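Long-range contacts in kinesin-like protein (Caenorhabditis elegans, PDB 5X3E), which probably moves along microtubules as a kinesin-6 motor, coupling ATP binding and hydrolysis in its motor domain to mechanical work: residues 113-119 / 404-410; 147-152 / 200-206; 152-157 / 209-215; 365-369 / 382-388. All coordinates share one frame; numbering follows the deposited sequence.

In the fold
Contact 1 joins two parallel strands of the central sheet, with its centre about 7 Å from that of the chain; along the sequence it encloses the other three contacts. Contacts 2 and 3 lie on one side, their centres about 14 Å apart. They share Ser-152 at the end of helix 141-152 and one water, and their segments alternate along the chain. Contact 3 leads into strand 213-225 of the same mixed sheet. Contact 4, on helix 350-375, follows them in sequence, about 35 Å from contact 2 between centres, but touches contact 1, where Met-407 packs on Ile-367. The sheet that carries the probable P-loop and the probably microtubule-facing helix 350-375 thus touch directly.

Contact 1. Residues 113-119 / 404-410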
# COMPACT_ATOMS: atom_id res chain seq x y z
N ASN A 113 10.36 -5.62 3.09
CA ASN A 113 9.33 -4.62 2.86
C ASN A 113 8.84 -4.64 1.42
O ASN A 113 9.55 -5.04 0.49
CB ASN A 113 9.83 -3.23 3.21
CG ASN A 113 10.14 -3.09 4.68
OD1 ASN A 113 9.61 -3.83 5.51
ND2 ASN A 113 10.97 -2.11 5.02
N SER A 114 7.60 -4.19 1.24
CA SER A 114 6.94 -4.20 -0.06
C SER A 114 6.08 -2.96 -0.20
O SER A 114 5.54 -2.45 0.78
CB SER A 114 6.07 -5.46 -0.22
OG SER A 114 6.77 -6.62 0.19
N LEU A 115 5.95 -2.49 -1.44
CA LEU A 115 5.18 -1.29 -1.75
C LEU A 115 4.37 -1.53 -3.02
O LEU A 115 4.90 -2.01 -4.02
CB LEU A 115 6.10 -0.08 -1.93
CG LEU A 115 5.49 1.24 -2.42
CD1 LEU A 115 4.37 1.69 -1.51
CD2 LEU A 115 6.57 2.30 -2.50
N LEU A 116 3.08 -1.19 -2.97
CA LEU A 116 2.19 -1.40 -4.11
C LEU A 116 1.36 -0.15 -4.35
O LEU A 116 0.67 0.33 -3.43
CB LEU A 116 1.28 -2.61 -3.87
CG LEU A 116 0.52 -3.23 -5.05
CD1 LEU A 116 0.18 -4.63 -4.65
CD2 LEU A 116 -0.75 -2.48 -5.42
N PHE A 117 1.42 0.38 -5.57
CA PHE A 117 0.62 1.51 -6.00
C PHE A 117 -0.47 1.06 -6.96
O PHE A 117 -0.27 0.14 -7.76
CB PHE A 117 1.46 2.56 -6.74
CG PHE A 117 2.55 3.18 -5.92
CD1 PHE A 117 2.27 4.22 -5.04
CD2 PHE A 117 3.86 2.77 -6.07
CE1 PHE A 117 3.27 4.82 -4.30
CE2 PHE A 117 4.86 3.35 -5.34
CZ PHE A 117 4.57 4.38 -4.45
N THR A 118 -1.62 1.72 -6.90
CA THR A 118 -2.59 1.71 -7.99
C THR A 118 -2.65 3.11 -8.59
O THR A 118 -2.85 4.09 -7.86
CB THR A 118 -3.98 1.25 -7.52
OG1 THR A 118 -4.44 2.06 -6.43
CG2 THR A 118 -3.96 -0.20 -7.10
N TYR A 119 -2.44 3.19 -9.90
CA TYR A 119 -2.34 4.46 -10.61
C TYR A 119 -3.38 4.51 -11.73
O TYR A 119 -3.78 3.47 -12.26
CB TYR A 119 -0.93 4.62 -11.20
CG TYR A 119 -0.69 5.93 -11.91
CD1 TYR A 119 -0.16 7.02 -11.22
CD2 TYR A 119 -0.97 6.08 -13.26
CE1 TYR A 119 0.07 8.22 -11.86
CE2 TYR A 119 -0.74 7.28 -13.91
CZ TYR A 119 -0.23 8.34 -13.20
OH TYR A 119 0.00 9.54 -13.84
N LYS A 404 10.63 -4.12 -2.17
CA LYS A 404 10.05 -4.46 -3.46
C LYS A 404 8.92 -3.51 -3.80
O LYS A 404 8.03 -3.27 -2.97
CB LYS A 404 9.54 -5.91 -3.45
CG LYS A 404 8.76 -6.32 -4.68
CD LYS A 404 9.65 -6.53 -5.88
CE LYS A 404 8.85 -7.11 -7.04
NZ LYS A 404 9.70 -7.48 -8.21
N ILE A 405 8.96 -2.94 -5.01
CA ILE A 405 7.94 -2.01 -5.48
C ILE A 405 7.22 -2.63 -6.66
O ILE A 405 7.86 -3.11 -7.61
CB ILE A 405 8.55 -0.65 -5.88
CG1 ILE A 405 9.37 -0.05 -4.75
CG2 ILE A 405 7.46 0.32 -6.31
CD1 ILE A 405 9.98 1.29 -5.13
N ARG A 406 5.89 -2.65 -6.61
CA ARG A 406 5.08 -3.02 -7.76
C ARG A 406 4.04 -1.93 -8.00
O ARG A 406 3.31 -1.55 -7.08
CB ARG A 406 4.39 -4.38 -7.58
CG ARG A 406 3.43 -4.72 -8.71
CD ARG A 406 3.03 -6.20 -8.76
NE ARG A 406 4.18 -7.09 -8.98
CZ ARG A 406 4.64 -7.95 -8.08
NH1 ARG A 406 4.05 -8.05 -6.89
NH2 ARG A 406 5.69 -8.71 -8.36
N MET A 407 3.96 -1.45 -9.24
CA MET A 407 2.98 -0.45 -9.62
C MET A 407 1.95 -1.07 -10.54
O MET A 407 2.29 -1.77 -11.51
CB MET A 407 3.65 0.75 -10.30
CG MET A 407 2.67 1.82 -10.75
SD MET A 407 3.34 3.49 -10.60
CE MET A 407 5.07 3.17 -10.93
N VAL A 408 0.68 -0.83 -10.24
CA VAL A 408 -0.44 -1.32 -11.02
C VAL A 408 -1.06 -0.13 -11.73
O VAL A 408 -1.72 0.71 -11.10
CB VAL A 408 -1.48 -2.04 -10.15
CG1 VAL A 408 -2.64 -2.52 -11.00
CG2 VAL A 408 -0.83 -3.20 -9.42
N ILE A 409 -0.82 -0.02 -13.04
CA ILE A 409 -1.39 1.04 -13.85
C ILE A 409 -2.78 0.60 -14.31
O ILE A 409 -2.92 -0.31 -15.12
CB ILE A 409 -0.50 1.37 -15.06
CG1 ILE A 409 0.91 1.72 -14.60
CG2 ILE A 409 -1.09 2.52 -15.86
CD1 ILE A 409 0.97 2.94 -13.74
N CYS A 410 -3.81 1.26 -13.78
CA CYS A 410 -5.18 1.02 -14.21
C CYS A 410 -5.51 2.00 -15.33
O CYS A 410 -5.32 3.21 -15.17
CB CYS A 410 -6.15 1.19 -13.04
SG CYS A 410 -5.88 -0.01 -11.69
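Tyr-119 and Ile-409 lie side by side and point the same way from two neighbouring parallel strands. The delta carbon of the isoleucine, CD1, rests 3.6 Å from Tyr-119 CB and also reaches CD2 of the ring. With CG anti to the backbone N (chi1 -177°), the tyrosine ring is carried past this methyl, toward Phe-427, which it meets edge to face. On the same side of the sheet the Phe-117 ring turns its edge to Ile-405, CE2 standing 4.1 Å from CG2, while CD1 of Leu-115 in its own strand sits over one face. Met-407 SD completes the group as a Met-aromatic contact, approaching obliquely, 5.4 Å from the centroid of the Phe-117 ring. The other side carries Leu-116 and Val-408, which meet at an oblique angle through CD2 and CG2 (4.1 Å); Leu-116 also touches helix 93-109. Here Arg-406 leads its guanidinium away from strand 114-119, into salt bridges with Asp-103 and Glu-37 and a hydrogen bond to Thr-100 O.

Seven backbone hydrogen bonds join residues 113-119 to 404-410 in regular parallel alternation. Among them, Arg-406 N reaches Leu-115 O at 2.8 Å in a nearly straight bond (169°), and Arg-406 O receives Phe-117 N at 3.1 Å. Strand 114-119 runs into the probable P-loop that starts at Gly-120, as expected of a P-loop NTPase core. Main-chain polar groups of strand 114-119 are met by strands 404-410 and 325-333 on either side, an apolar layer lines one face, and the two carboxylates beside Arg-406 would favour its positive charge in the buried interior.

Contact 2. Residues 147-152 / 200-206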
# COMPACT_ATOMS: atom_id res chain seq x y z
N ASP A 147 -6.50 -10.94 4.50
CA ASP A 147 -6.90 -12.33 4.71
C ASP A 147 -5.69 -13.26 4.68
O ASP A 147 -5.46 -14.03 5.62
CB ASP A 147 -7.91 -12.75 3.64
CG ASP A 147 -9.30 -12.21 3.90
OD1 ASP A 147 -9.66 -12.01 5.08
OD2 ASP A 147 -10.03 -11.99 2.91
N VAL A 148 -4.91 -13.19 3.61
CA VAL A 148 -3.81 -14.12 3.41
C VAL A 148 -2.73 -13.94 4.48
O VAL A 148 -2.15 -14.92 4.96
CB VAL A 148 -3.25 -13.98 1.99
CG1 VAL A 148 -1.96 -14.75 1.84
CG2 VAL A 148 -4.29 -14.46 0.99
N ILE A 149 -2.43 -12.69 4.84
CA ILE A 149 -1.47 -12.43 5.91
C ILE A 149 -1.89 -13.15 7.19
O ILE A 149 -1.13 -13.93 7.77
CB ILE A 149 -1.29 -10.92 6.15
CG1 ILE A 149 -0.47 -10.28 5.03
CG2 ILE A 149 -0.62 -10.65 7.50
CD1 ILE A 149 -0.54 -8.77 5.02
N PHE A 150 -3.13 -12.90 7.64
CA PHE A 150 -3.59 -13.52 8.87
C PHE A 150 -3.72 -15.03 8.74
O PHE A 150 -3.58 -15.75 9.73
CB PHE A 150 -4.91 -12.90 9.31
CG PHE A 150 -4.75 -11.59 10.00
CD1 PHE A 150 -4.49 -11.54 11.36
CD2 PHE A 150 -4.82 -10.40 9.30
CE1 PHE A 150 -4.33 -10.34 12.01
CE2 PHE A 150 -4.66 -9.19 9.94
CZ PHE A 150 -4.41 -9.16 11.30
N ASN A 151 -3.98 -15.53 7.53
CA ASN A 151 -3.98 -16.97 7.31
C ASN A 151 -2.57 -17.56 7.42
O ASN A 151 -2.41 -18.70 7.86
CB ASN A 151 -4.56 -17.31 5.94
CG ASN A 151 -6.02 -16.94 5.83
OD1 ASN A 151 -6.70 -16.73 6.84
ND2 ASN A 151 -6.53 -16.88 4.60
N SER A 152 -1.55 -16.80 7.03
CA SER A 152 -0.21 -17.35 6.83
C SER A 152 0.73 -17.16 8.02
O SER A 152 1.76 -17.83 8.07
CB SER A 152 0.43 -16.73 5.59
OG SER A 152 -0.40 -16.91 4.46
N TYR A 200 -16.78 -11.85 1.60
CA TYR A 200 -15.90 -12.88 1.09
C TYR A 200 -14.57 -12.85 1.83
O TYR A 200 -14.06 -11.77 2.17
CB TYR A 200 -15.68 -12.70 -0.41
CG TYR A 200 -14.64 -13.64 -0.98
CD1 TYR A 200 -14.98 -14.93 -1.36
CD2 TYR A 200 -13.32 -13.23 -1.14
CE1 TYR A 200 -14.04 -15.79 -1.88
CE2 TYR A 200 -12.37 -14.09 -1.65
CZ TYR A 200 -12.73 -15.37 -2.02
OH TYR A 200 -11.80 -16.23 -2.54
N CYS A 201 -14.00 -14.03 2.06
CA CYS A 201 -12.72 -14.18 2.76
C CYS A 201 -11.80 -15.08 1.96
O CYS A 201 -12.20 -16.19 1.58
CB CYS A 201 -12.93 -14.75 4.17
SG CYS A 201 -14.11 -13.84 5.18
N GLU A 202 -10.59 -14.62 1.70
CA GLU A 202 -9.61 -15.47 1.02
C GLU A 202 -9.15 -16.59 1.95
O GLU A 202 -8.83 -16.35 3.12
CB GLU A 202 -8.40 -14.64 0.57
CG GLU A 202 -8.52 -14.11 -0.84
CD GLU A 202 -8.32 -15.17 -1.89
OE1 GLU A 202 -7.87 -16.28 -1.53
OE2 GLU A 202 -8.62 -14.91 -3.07
N ALA A 203 -9.13 -17.81 1.43
CA ALA A 203 -8.71 -18.97 2.20
C ALA A 203 -7.25 -19.33 1.98
O ALA A 203 -6.72 -20.16 2.73
CB ALA A 203 -9.58 -20.18 1.85
N ILE A 204 -6.59 -18.72 0.99
CA ILE A 204 -5.19 -19.01 0.68
C ILE A 204 -4.33 -18.88 1.92
O ILE A 204 -4.42 -17.90 2.67
CB ILE A 204 -4.70 -18.07 -0.44
CG1 ILE A 204 -5.35 -18.41 -1.78
CG2 ILE A 204 -3.18 -18.15 -0.57
CD1 ILE A 204 -4.87 -17.53 -2.92
N LYS A 205 -3.48 -19.89 2.16
CA LYS A 205 -2.47 -19.84 3.20
C LYS A 205 -1.10 -20.01 2.55
O LYS A 205 -0.84 -21.04 1.91
CB LYS A 205 -2.69 -20.92 4.27
CG LYS A 205 -4.08 -20.89 4.89
CD LYS A 205 -4.04 -21.28 6.36
CE LYS A 205 -5.38 -21.00 7.04
NZ LYS A 205 -5.27 -20.92 8.52
N LEU A 206 -0.25 -19.01 2.70
CA LEU A 206 1.11 -19.07 2.20
C LEU A 206 2.04 -19.58 3.30
O LEU A 206 1.78 -19.40 4.49
CB LEU A 206 1.59 -17.70 1.72
CG LEU A 206 0.73 -16.99 0.68
CD1 LEU A 206 1.33 -15.64 0.33
CD2 LEU A 206 0.59 -17.86 -0.57
O HOH W 1 3.63 -19.16 6.74
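Asn-151 holds two carbonyls of the loop 200-206 with a single amide nitrogen. Its ND2 donates to Glu-202 O at 2.8 Å and to Ile-204 O at 3.0 Å; both acceptors lie in the plane of the amide, whereas each carbonyl is met from above its own plane. The two hydrogen bonds together hold the amide in its rotation about the CB-CG bond. Asp-147, one turn earlier, acts as an acceptor: its OD2 receives Glu-202 N (2.9 Å, 167°), the donor standing well out of the carboxylate plane, while OD1 is engaged by Arg-199 and Ser-267. Ser-152 OG works both ways, donating to Val-148 O within the helix and accepting from Leu-206 N at 2.7 Å.

These residues belong to the C-terminal turns of helix 141-152, against which the irregular loop between helix 175-187 and strand 213-225 of the motor domain is laid. A water adds to the polar contacts, donating to both Ser-152 O and Leu-206 O.

The apolar contacts centre on Val-148, whose two methyls divide the work. CG1, anti to the backbone N (chi1 170°), meets Leu-206 CG at 3.7 Å, and CG2 meets Ile-204 CB at 3.9 Å. Phe-97 and Ile-105 of helix 93-109 also touch this valine. On the exposed side, the aliphatic part of Lys-205 runs alongside Asn-151, with Lys-205 CG 3.8 Å from Asn-151 CB.

Contact 3. Residues 152-157 / 209-215. With SO4 (sulfate ion), chain J.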
# COMPACT_ATOMS: atom_id res chain seq x y z
N SER A 152 -1.55 -16.80 7.03
CA SER A 152 -0.21 -17.35 6.83
C SER A 152 0.73 -17.16 8.02
O SER A 152 1.76 -17.83 8.07
CB SER A 152 0.43 -16.73 5.59
OG SER A 152 -0.40 -16.91 4.46
N ILE A 153 0.41 -16.28 8.98
CA ILE A 153 1.29 -16.07 10.12
C ILE A 153 0.91 -17.06 11.22
O ILE A 153 -0.23 -17.53 11.30
CB ILE A 153 1.23 -14.62 10.64
CG1 ILE A 153 -0.14 -14.29 11.22
CG2 ILE A 153 1.63 -13.63 9.55
CD1 ILE A 153 -0.31 -12.84 11.57
N ASN A 154 1.89 -17.39 12.05
CA ASN A 154 1.69 -18.19 13.25
C ASN A 154 2.21 -17.42 14.45
O ASN A 154 2.85 -16.37 14.32
CB ASN A 154 2.39 -19.55 13.14
CG ASN A 154 2.01 -20.30 11.88
OD1 ASN A 154 0.83 -20.43 11.56
ND2 ASN A 154 3.01 -20.78 11.15
N ASN A 155 1.93 -17.95 15.64
CA ASN A 155 2.40 -17.37 16.89
C ASN A 155 1.97 -15.91 17.02
O ASN A 155 2.71 -15.06 17.52
CB ASN A 155 3.92 -17.49 17.02
CG ASN A 155 4.40 -18.92 17.02
OD1 ASN A 155 3.62 -19.85 17.26
ND2 ASN A 155 5.69 -19.11 16.77
N ARG A 156 0.75 -15.62 16.57
CA ARG A 156 0.18 -14.29 16.77
C ARG A 156 -0.21 -14.15 18.23
O ARG A 156 -0.99 -14.96 18.75
CB ARG A 156 -1.05 -14.10 15.88
CG ARG A 156 -1.34 -12.66 15.52
CD ARG A 156 -2.78 -12.48 15.08
NE ARG A 156 -3.66 -12.54 16.24
CZ ARG A 156 -4.48 -13.55 16.53
NH1 ARG A 156 -4.56 -14.61 15.75
NH2 ARG A 156 -5.21 -13.47 17.63
N VAL A 157 0.33 -13.15 18.92
CA VAL A 157 0.04 -13.02 20.34
C VAL A 157 -1.18 -12.14 20.60
O VAL A 157 -1.68 -11.46 19.70
CB VAL A 157 1.24 -12.46 21.12
CG1 VAL A 157 2.19 -13.55 21.38
CG2 VAL A 157 1.92 -11.34 20.34
N TYR A 209 6.43 -18.22 7.07
CA TYR A 209 6.53 -17.58 8.37
C TYR A 209 7.56 -18.30 9.24
O TYR A 209 7.66 -19.52 9.23
CB TYR A 209 5.18 -17.56 9.08
CG TYR A 209 5.26 -16.88 10.42
CD1 TYR A 209 5.42 -17.62 11.59
CD2 TYR A 209 5.20 -15.50 10.53
CE1 TYR A 209 5.52 -17.00 12.82
CE2 TYR A 209 5.30 -14.87 11.75
CZ TYR A 209 5.46 -15.62 12.89
OH TYR A 209 5.55 -14.98 14.11
N ASN A 210 8.30 -17.51 10.01
CA ASN A 210 9.39 -18.02 10.84
C ASN A 210 8.81 -18.41 12.20
O ASN A 210 8.59 -17.56 13.06
CB ASN A 210 10.47 -16.95 10.97
CG ASN A 210 11.67 -17.41 11.77
OD1 ASN A 210 11.72 -18.55 12.24
ND2 ASN A 210 12.65 -16.53 11.90
N ASP A 211 8.60 -19.71 12.40
CA ASP A 211 7.96 -20.18 13.63
C ASP A 211 8.80 -19.94 14.88
O ASP A 211 8.27 -20.06 15.99
CB ASP A 211 7.65 -21.68 13.53
CG ASP A 211 6.48 -21.98 12.61
OD1 ASP A 211 5.68 -21.07 12.34
OD2 ASP A 211 6.37 -23.13 12.14
N ASP A 212 10.07 -19.56 14.73
CA ASP A 212 10.86 -19.13 15.88
C ASP A 212 10.55 -17.70 16.29
O ASP A 212 11.13 -17.20 17.26
CB ASP A 212 12.35 -19.29 15.60
CG ASP A 212 12.82 -20.73 15.75
OD1 ASP A 212 12.36 -21.40 16.70
OD2 ASP A 212 13.62 -21.19 14.91
N MET A 213 9.66 -17.04 15.57
CA MET A 213 9.24 -15.68 15.87
C MET A 213 7.80 -15.65 16.35
O MET A 213 6.95 -16.44 15.92
CB MET A 213 9.40 -14.78 14.64
CG MET A 213 10.84 -14.63 14.18
SD MET A 213 11.81 -13.59 15.28
CE MET A 213 11.88 -12.07 14.35
N VAL A 214 7.57 -14.75 17.24
CA VAL A 214 6.24 -14.37 17.69
C VAL A 214 5.88 -13.06 16.99
O VAL A 214 6.77 -12.27 16.65
CB VAL A 214 6.24 -14.24 19.22
CG1 VAL A 214 4.99 -13.65 19.66
CG2 VAL A 214 6.32 -15.62 19.82
N CYS A 215 4.59 -12.83 16.76
CA CYS A 215 4.24 -11.67 15.95
C CYS A 215 2.93 -11.03 16.40
O CYS A 215 2.13 -11.62 17.15
CB CYS A 215 4.13 -12.05 14.47
SG CYS A 215 2.65 -13.03 14.10
S SO4 J . 12.74 -13.08 10.11
O1 SO4 J . 11.51 -13.24 9.34
O2 SO4 J . 13.80 -13.87 9.50
O3 SO4 J . 13.14 -11.67 10.13
O4 SO4 J . 12.53 -13.54 11.48
O HOH W 1 3.63 -19.16 6.74
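Met-213 O is gripped from opposite faces of its carbonyl plane, by Asn-155 ND2 at 3.1 Å across the contact and by Tyr-209 OH at 2.7 Å from its own segment. The tyrosine's CG is anti to its N (chi1 -179°), which lays the ring along residues 153-154: Asn-154 N stands over one face, 3.5 Å above the plane, and Ile-153 CB touches CD2. A phenylalanine in its place would probably cost Met-213 O the tyrosine's hydrogen bond and leave the ring less firmly set in rotation.

Asn-154 ND2 reaches the syn lone pair of Asp-211 OD1 at 2.9 Å, the amide and carboxylate planes 49° apart. Among the apolar side chains, the methyls Val-157 CG1 and Val-214 CG1 meet as their side chains cross at about a right angle, and Ile-153 CD1 packs on Cys-215 SG.

Asn-155 O accepts from Cys-215 N, and Cys-215 O from Val-157 N, both at 3.0 Å. They form a single beta bridge between Arg-156 and Cys-215. It ties the loop after helix 141-152 to the start of strand 213-225, which is entered through a type I turn from Asn-210 to Met-213 with an Asx turn at Asn-210.

Contact 4. Residues 365-369 / 382-388; sequences QCIEV and EQVPYRQ. With SO4 (sulfate ion), chain K; SO4 (sulfate ion), chain M.
The switch II cluster of kinesins, which probably faces the microtubule here as in relatives, includes helix 350-375 and its following loop, joined where Val-369 and Cys-366 meet Val-384 and Pro-385. Pro-385 is the centre of an inverse gamma turn, in which Tyr-386 N makes a weak bond to Val-384 O. The position of the proline ring against the helix is consistent with this bend having turned it there. Cys-366 SG, anti to its carbonyl carbon (chi1 -76°), lies against both loop side chains, 3.6 Å from Val-384 CG1 and 3.7 Å from Pro-385 CG. Leu-399 of the neighbouring helix 396-399 touches both Cys-366 and Val-384, and Asn-373 on the same helix as Val-369 holds Glu-382 N.

Sulfate ions, probably from the crystallisation liquor, sit beside the loop; one approaches the edge of the Arg-387 guanidinium, and another makes a weak bond to Arg-387 N.

Val-369, one turn on from Cys-366, uses both methyls. Without them, as with an alanine here, a gap would probably open beside Pro-385, and Val-384 CG2 would be likely to lose its partner on the helix. Val-369 CG1 meets that Val-384 CG2 at 3.8 Å and lies against the backbone carbonyls of Glu-382 and Gln-383, while Val-369 CG2 rests on Pro-385 CD at 4.0 Å.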
# COMPACT_ATOMS: atom_id res chain seq x y z
N GLN A 365 9.63 10.45 -12.22
CA GLN A 365 11.07 10.70 -12.26
C GLN A 365 11.81 9.77 -11.31
O GLN A 365 12.90 9.28 -11.63
CB GLN A 365 11.36 12.16 -11.91
CG GLN A 365 10.66 13.16 -12.82
CD GLN A 365 10.78 14.59 -12.31
OE1 GLN A 365 11.58 14.88 -11.41
NE2 GLN A 365 9.99 15.49 -12.88
N CYS A 366 11.24 9.51 -10.13
CA CYS A 366 11.95 8.72 -9.13
C CYS A 366 12.06 7.25 -9.53
O CYS A 366 13.12 6.64 -9.35
CB CYS A 366 11.28 8.87 -7.77
SG CYS A 366 11.67 10.46 -6.99
N ILE A 367 11.00 6.65 -10.08
CA ILE A 367 11.13 5.25 -10.49
C ILE A 367 12.02 5.12 -11.72
O ILE A 367 12.61 4.06 -11.94
CB ILE A 367 9.77 4.56 -10.77
CG1 ILE A 367 9.29 4.84 -12.19
CG2 ILE A 367 8.70 4.96 -9.75
CD1 ILE A 367 8.25 3.88 -12.67
N GLU A 368 12.14 6.18 -12.52
CA GLU A 368 13.06 6.15 -13.64
C GLU A 368 14.50 6.20 -13.15
O GLU A 368 15.37 5.49 -13.68
CB GLU A 368 12.77 7.29 -14.62
CG GLU A 368 11.50 7.07 -15.42
CD GLU A 368 11.27 8.14 -16.47
OE1 GLU A 368 11.94 8.11 -17.52
OE2 GLU A 368 10.40 9.01 -16.24
N VAL A 369 14.78 7.03 -12.15
CA VAL A 369 16.09 7.01 -11.50
C VAL A 369 16.32 5.67 -10.83
O VAL A 369 17.44 5.14 -10.82
CB VAL A 369 16.22 8.18 -10.51
CG1 VAL A 369 17.55 8.12 -9.78
CG2 VAL A 369 16.08 9.51 -11.25
N GLU A 382 22.91 7.61 -9.42
CA GLU A 382 22.39 8.96 -9.34
C GLU A 382 21.34 9.13 -8.25
O GLU A 382 20.64 8.19 -7.87
CB GLU A 382 21.81 9.42 -10.68
CG GLU A 382 20.97 8.41 -11.40
CD GLU A 382 20.46 8.94 -12.72
OE1 GLU A 382 20.44 10.18 -12.89
OE2 GLU A 382 20.09 8.13 -13.60
N GLN A 383 21.26 10.36 -7.75
CA GLN A 383 20.37 10.70 -6.65
C GLN A 383 18.91 10.57 -7.07
O GLN A 383 18.54 10.91 -8.20
CB GLN A 383 20.66 12.13 -6.18
CG GLN A 383 19.74 12.67 -5.09
CD GLN A 383 19.97 12.00 -3.75
OE1 GLN A 383 19.03 11.55 -3.10
NE2 GLN A 383 21.23 11.95 -3.32
N VAL A 384 18.09 10.07 -6.16
CA VAL A 384 16.65 9.98 -6.36
C VAL A 384 16.03 11.28 -5.85
O VAL A 384 16.23 11.63 -4.68
CB VAL A 384 16.05 8.77 -5.64
CG1 VAL A 384 14.55 8.69 -5.87
CG2 VAL A 384 16.72 7.50 -6.09
N PRO A 385 15.30 12.03 -6.69
CA PRO A 385 14.75 13.34 -6.28
C PRO A 385 13.51 13.20 -5.39
O PRO A 385 12.46 13.79 -5.64
CB PRO A 385 14.43 13.99 -7.63
CG PRO A 385 14.11 12.84 -8.52
CD PRO A 385 15.03 11.73 -8.10
N TYR A 386 13.65 12.44 -4.30
CA TYR A 386 12.49 12.10 -3.49
C TYR A 386 11.97 13.26 -2.66
O TYR A 386 10.83 13.18 -2.17
CB TYR A 386 12.79 10.90 -2.59
CG TYR A 386 13.96 11.07 -1.65
CD1 TYR A 386 13.84 11.76 -0.45
CD2 TYR A 386 15.19 10.51 -1.96
CE1 TYR A 386 14.91 11.91 0.40
CE2 TYR A 386 16.27 10.65 -1.11
CZ TYR A 386 16.13 11.35 0.07
OH TYR A 386 17.20 11.49 0.91
N ARG A 387 12.74 14.33 -2.48
CA ARG A 387 12.27 15.43 -1.65
C ARG A 387 11.33 16.38 -2.38
O ARG A 387 10.75 17.25 -1.74
CB ARG A 387 13.46 16.22 -1.10
CG ARG A 387 14.33 15.42 -0.16
CD ARG A 387 15.48 16.23 0.40
NE ARG A 387 16.32 15.40 1.25
CZ ARG A 387 16.05 15.13 2.53
NH1 ARG A 387 14.96 15.64 3.10
NH2 ARG A 387 16.86 14.36 3.24
N GLN A 388 11.15 16.21 -3.69
CA GLN A 388 10.34 17.13 -4.47
C GLN A 388 8.85 17.00 -4.18
O GLN A 388 8.07 17.81 -4.71
CB GLN A 388 10.62 16.94 -5.96
CG GLN A 388 12.09 17.06 -6.33
CD GLN A 388 12.31 17.14 -7.83
OE1 GLN A 388 11.41 16.85 -8.62
NE2 GLN A 388 13.51 17.55 -8.23
S SO4 K . 16.24 16.48 -4.10
O1 SO4 K . 15.77 15.17 -3.64
O2 SO4 K . 15.71 16.76 -5.43
O3 SO4 K . 15.78 17.51 -3.18
O4 SO4 K . 17.70 16.48 -4.15
S SO4 M . 14.96 13.08 5.76
O1 SO4 M . 13.91 12.87 6.76
O2 SO4 M . 15.04 11.94 4.85
O3 SO4 M . 14.65 14.30 5.01
O4 SO4 M . 16.25 13.25 6.42